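Local coordinates for uncharacterized protein DUF1344 (Bacteroides vulgatus ATCC 8482, PDB 3K6O) that is of unknown function but, as a NigD-like protein with a signal sequence, is probably an exported lipoprotein pairing an OB domain with a beta sandwich, at residues I91-N94 with P95-D99; N216-D219 with L220-K224. All blocks are in the same frame, centred on the assembly; numbering follows the deposited sequence.

Interaction 1: I91-N94 with P95-D99; sequences IGLN and PDNMD
Asn94 and Asn97 hold each other through a pair of reciprocal bonds where the chain leaves strand 75-93 and turns toward helix 98-101. The backbone N of Asn94 gives a nearly straight bond to Asn97 OD1 (2.9 Å). In return, the backbone N of Asn97 reaches Asn94 OD1 at 3.1 Å, approaching from well out of the carbonyl plane. Asn94 OD1 also takes a weak bond from the backbone N of Asp96, so two N-H groups of the turn converge on one amide oxygen. The side-chain amide of Asn97 is used at both ends: while OD1 serves Asn94, ND2 donates to Gly92 O at 2.8 Å, and that oxygen lies close to the plane of the amide. Gripped from two sides, the group has its rotation fixed and its flip state assigned.

In both asparagines CG sits between the backbone N and carbonyl carbon (chi1 60° in Asn94, 66° in Asn97), which folds each amide back over the turn. The two amides lie face to face, their planes 5° apart, with Asn94 ND2 3.6 Å from Asn97 ND2. On the side of the Asn97 amide plane opposite Asn94, Leu93 CD1 packs 4.0 Å from the CB of Met98, which is selenomethionine here, and lies against Asn97 OD1 at 3.7 Å. A weak backbone bond from Met98 N to Asn94 O closes the turn.

Farther out, Leu93 is paired through its backbone with Val138 of strand 133-139 and Glu140 just beyond it, and its side chain also touches Ile101 of the short helix. The arrangement is an Asx turn, formed by the weak Asp96 N to Asn94 OD1 bond and reinforced by the reciprocal Asn94/Asn97 bonds, at the bend from strand 75-93 toward helix 98-101 in the NigD-like beta sandwich domain.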
loop_
_atom_site.group_PDB
_atom_site.type_symbol
_atom_site.label_atom_id
_atom_site.label_comp_id
_atom_site.label_asym_id
_atom_site.label_seq_id
_atom_site.Cartn_x
_atom_site.Cartn_y
_atom_site.Cartn_z
ATOM N N ILE A 91 1.753 3.752 13.393
ATOM C CA ILE A 91 2.000 3.710 14.829
ATOM C C ILE A 91 2.818 4.922 15.287
ATOM O O ILE A 91 3.475 5.598 14.501
ATOM C CB ILE A 91 2.744 2.409 15.245
ATOM C CG1 ILE A 91 4.109 2.337 14.607
ATOM C CG2 ILE A 91 1.925 1.130 14.895
ATOM C CD1 ILE A 91 5.027 1.168 15.219
ATOM N N GLY A 92 2.829 5.131 16.600
ATOM C CA GLY A 92 3.632 6.174 17.237
ATOM C C GLY A 92 5.017 5.657 17.543
ATOM O O GLY A 92 5.166 4.540 18.032
ATOM N N LEU A 93 6.034 6.432 17.179
ATOM C CA LEU A 93 7.410 6.136 17.525
ATOM C C LEU A 93 7.798 7.036 18.700
ATOM O O LEU A 93 7.745 8.257 18.591
ATOM C CB LEU A 93 8.310 6.413 16.307
ATOM C CG LEU A 93 9.797 6.484 16.576
ATOM C CD1 LEU A 93 10.297 5.144 17.165
ATOM C CD2 LEU A 93 10.633 6.918 15.312
ATOM N N ASN A 94 8.189 6.442 19.819
ATOM C CA ASN A 94 8.526 7.187 21.022
ATOM C C ASN A 94 9.811 6.605 21.624
ATOM O O ASN A 94 10.290 5.621 21.143
ATOM C CB ASN A 94 7.329 7.156 21.970
ATOM C CG ASN A 94 6.946 5.760 22.380
ATOM O OD1 ASN A 94 7.757 5.027 22.953
ATOM N ND2 ASN A 94 5.712 5.386 22.136
ATOM N N PRO A 95 10.399 7.241 22.653
ATOM C CA PRO A 95 11.657 6.713 23.201
ATOM C C PRO A 95 11.591 5.274 23.702
ATOM O O PRO A 95 12.596 4.564 23.648
ATOM C CB PRO A 95 11.926 7.650 24.382
ATOM C CG PRO A 95 11.353 8.925 23.953
ATOM C CD PRO A 95 10.083 8.561 23.225
ATOM N N ASP A 96 10.440 4.827 24.189
ATOM C CA ASP A 96 10.328 3.456 24.726
ATOM C C ASP A 96 10.320 2.338 23.674
ATOM O O ASP A 96 10.980 1.318 23.876
ATOM C CB ASP A 96 9.109 3.310 25.629
ATOM C CG ASP A 96 9.172 4.256 26.788
ATOM O OD1 ASP A 96 10.150 4.198 27.569
ATOM O OD2 ASP A 96 8.276 5.119 26.845
ATOM N N ASN A 97 9.597 2.524 22.576
ATOM C CA ASN A 97 9.532 1.528 21.508
ATOM C C ASN A 97 10.549 1.772 20.369
ATOM O O ASN A 97 10.630 0.979 19.420
ATOM C CB ASN A 97 8.099 1.405 20.927
ATOM C CG ASN A 97 7.662 2.670 20.210
ATOM O OD1 ASN A 97 8.481 3.572 19.995
ATOM N ND2 ASN A 97 6.399 2.733 19.803
HETATM N N MSE A 98 11.352 2.824 20.465
HETATM C CA MSE A 98 12.307 3.126 19.376
HETATM C C MSE A 98 13.189 1.910 19.047
HETATM O O MSE A 98 13.390 1.555 17.898
HETATM C CB MSE A 98 13.177 4.313 19.823
HETATM C CG MSE A 98 14.314 4.634 18.985
HETATM SE SE MSE A 98 15.275 6.218 19.720
HETATM C CE MSE A 98 15.928 5.422 21.398
ATOM N N ASP A 99 13.732 1.278 20.077
ATOM C CA ASP A 99 14.685 0.222 19.842
ATOM C C ASP A 99 14.040 -0.957 19.117
ATOM O O ASP A 99 14.646 -1.544 18.201
ATOM C CB ASP A 99 15.338 -0.237 21.142
ATOM C CG ASP A 99 16.511 -1.157 20.897
ATOM O OD1 ASP A 99 17.555 -0.672 20.411
ATOM O OD2 ASP A 99 16.394 -2.360 21.190
#

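Interaction 2: N216-D219 with L220-K224; sequences NPLD and LAELK
Glu222 turns CG back beside its own backbone N (chi1 -76°), and the extended chain then passes over Leu218 at a slant, bringing OE2 to 3.4 Å from Leu218 CG; the leucine, with CG opposite its backbone N, reaches out to meet it. Asp219 adopts a similar first torsion (-68°), which swings its carboxylate toward the start of the helix, where OD2 takes the backbone N-H of Asn216 at 2.8 Å. That donor comes from the anti side, 28° out of the carboxylate plane, and ties down the N-cap residue.

Backbone bonds hold the turns of the helix together. Ala221 N bonds to Pro217 O at 2.7 Å and Glu222 N to Leu218 O at 2.8 Å, both nearly straight, whereas the bond from Leu220 N to Asn216 O is weak. A water donates to Asp219 O (2.9 Å) and to Glu222 OE1 (3.2 Å), bridging main chain and carboxylate. Asp219 OD1 lies 4.5 Å from Glu222 OE1; the salt bridge from Asp219 OD1 to Arg121 probably eases that repulsion.

Helix 217-221 thus closes the chain as a short helix that runs on into a type I turn from Ala221 to Lys224. Leu220 faces Phe60 and Asn62 of strand 58-66 and Asp81 and Thr83 of strand 75-93, while Leu223 touches Phe60 and also Pro167 and Met169 of strand 165-173.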
loop_
_atom_site.group_PDB
_atom_site.type_symbol
_atom_site.label_atom_id
_atom_site.label_comp_id
_atom_site.label_asym_id
_atom_site.label_seq_id
_atom_site.Cartn_x
_atom_site.Cartn_y
_atom_site.Cartn_z
ATOM N N ASN A 216 3.331 -4.746 -14.253
ATOM C CA ASN A 216 2.959 -5.825 -15.175
ATOM C C ASN A 216 2.824 -7.188 -14.475
ATOM O O ASN A 216 3.042 -7.284 -13.270
ATOM C CB ASN A 216 3.908 -5.848 -16.379
ATOM C CG ASN A 216 5.345 -5.889 -15.988
ATOM O OD1 ASN A 216 5.746 -6.631 -15.081
ATOM N ND2 ASN A 216 6.156 -5.106 -16.691
ATOM N N PRO A 217 2.407 -8.234 -15.214
ATOM C CA PRO A 217 2.177 -9.530 -14.570
ATOM C C PRO A 217 3.345 -10.104 -13.762
ATOM O O PRO A 217 3.126 -10.744 -12.734
ATOM C CB PRO A 217 1.834 -10.436 -15.757
ATOM C CG PRO A 217 1.114 -9.495 -16.692
ATOM C CD PRO A 217 1.935 -8.235 -16.611
ATOM N N LEU A 218 4.574 -9.879 -14.208
ATOM C CA LEU A 218 5.724 -10.376 -13.467
ATOM C C LEU A 218 5.746 -9.768 -12.084
ATOM O O LEU A 218 6.085 -10.454 -11.110
ATOM C CB LEU A 218 7.047 -10.092 -14.206
ATOM C CG LEU A 218 8.319 -10.729 -13.599
ATOM C CD1 LEU A 218 8.199 -12.266 -13.446
ATOM C CD2 LEU A 218 9.540 -10.372 -14.443
ATOM N N ASP A 219 5.339 -8.494 -11.992
ATOM C CA ASP A 219 5.341 -7.784 -10.702
ATOM C C ASP A 219 4.430 -8.514 -9.733
ATOM O O ASP A 219 4.780 -8.712 -8.567
ATOM C CB ASP A 219 4.879 -6.321 -10.844
ATOM C CG ASP A 219 5.869 -5.462 -11.616
ATOM O OD1 ASP A 219 7.091 -5.604 -11.402
ATOM O OD2 ASP A 219 5.412 -4.631 -12.427
ATOM N N LEU A 220 3.267 -8.927 -10.226
ATOM C CA LEU A 220 2.335 -9.702 -9.418
ATOM C C LEU A 220 2.860 -11.129 -9.162
ATOM O O LEU A 220 2.837 -11.591 -8.019
ATOM C CB LEU A 220 0.968 -9.736 -10.087
ATOM C CG LEU A 220 -0.062 -10.715 -9.507
ATOM C CD1 LEU A 220 -0.322 -10.422 -8.042
ATOM C CD2 LEU A 220 -1.355 -10.642 -10.287
ATOM N N ALA A 221 3.332 -11.813 -10.210
ATOM C CA ALA A 221 3.891 -13.172 -10.054
ATOM C C ALA A 221 4.995 -13.229 -8.992
ATOM O O ALA A 221 4.963 -14.083 -8.096
ATOM C CB ALA A 221 4.412 -13.732 -11.409
ATOM N N GLU A 222 5.956 -12.313 -9.078
ATOM C CA GLU A 222 7.015 -12.215 -8.070
ATOM C C GLU A 222 6.540 -12.181 -6.604
ATOM O O GLU A 222 7.312 -12.539 -5.727
ATOM C CB GLU A 222 7.847 -10.957 -8.306
ATOM C CG GLU A 222 8.831 -11.033 -9.454
ATOM C CD GLU A 222 9.447 -9.660 -9.785
ATOM O OE1 GLU A 222 9.326 -8.708 -8.948
ATOM O OE2 GLU A 222 10.051 -9.552 -10.890
ATOM N N LEU A 223 5.314 -11.717 -6.335
ATOM C CA LEU A 223 4.853 -11.528 -4.940
ATOM C C LEU A 223 4.130 -12.725 -4.319
ATOM O O LEU A 223 3.758 -12.676 -3.148
ATOM C CB LEU A 223 3.940 -10.306 -4.815
ATOM C CG LEU A 223 4.506 -8.893 -4.845
ATOM C CD1 LEU A 223 3.327 -7.910 -4.888
ATOM C CD2 LEU A 223 5.377 -8.611 -3.645
ATOM N N LYS A 224 3.897 -13.771 -5.100
ATOM C CA LYS A 224 3.289 -15.005 -4.583
ATOM C C LYS A 224 4.363 -15.902 -4.005
ATOM O O LYS A 224 5.209 -16.429 -4.712
ATOM C CB LYS A 224 2.528 -15.737 -5.688
ATOM C CG LYS A 224 1.283 -14.977 -6.168
ATOM C CD LYS A 224 0.762 -15.519 -7.492
ATOM C CE LYS A 224 -0.712 -15.222 -7.690
ATOM N NZ LYS A 224 -1.563 -16.009 -6.746
ATOM O OXT LYS A 224 4.434 -16.109 -2.805
HETATM O O HOH W 1 6.942 -7.659 -7.033
#

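Overall arrangement
Both interactions are local and lie at the surface, each with a single buried leucine, on opposite sides of the chain's centre; their own centres are 34 Å apart and their nearest atoms about 21 Å. They do not touch, yet strand 75-93 relates them: interaction 1 turns out of its C-terminal end, whereas the helix of interaction 2 rests on its earlier part. Chemistry follows place. At 91-99 neutral asparagine amides bind main-chain groups to shape a bend at the surface of the sandwich domain. At 216-224 helical backbone bonds dominate, helped by a carboxylate and a water, and leucines lay the C-terminal helix and the turn after it across strands 58-66, 75-93 and 165-173.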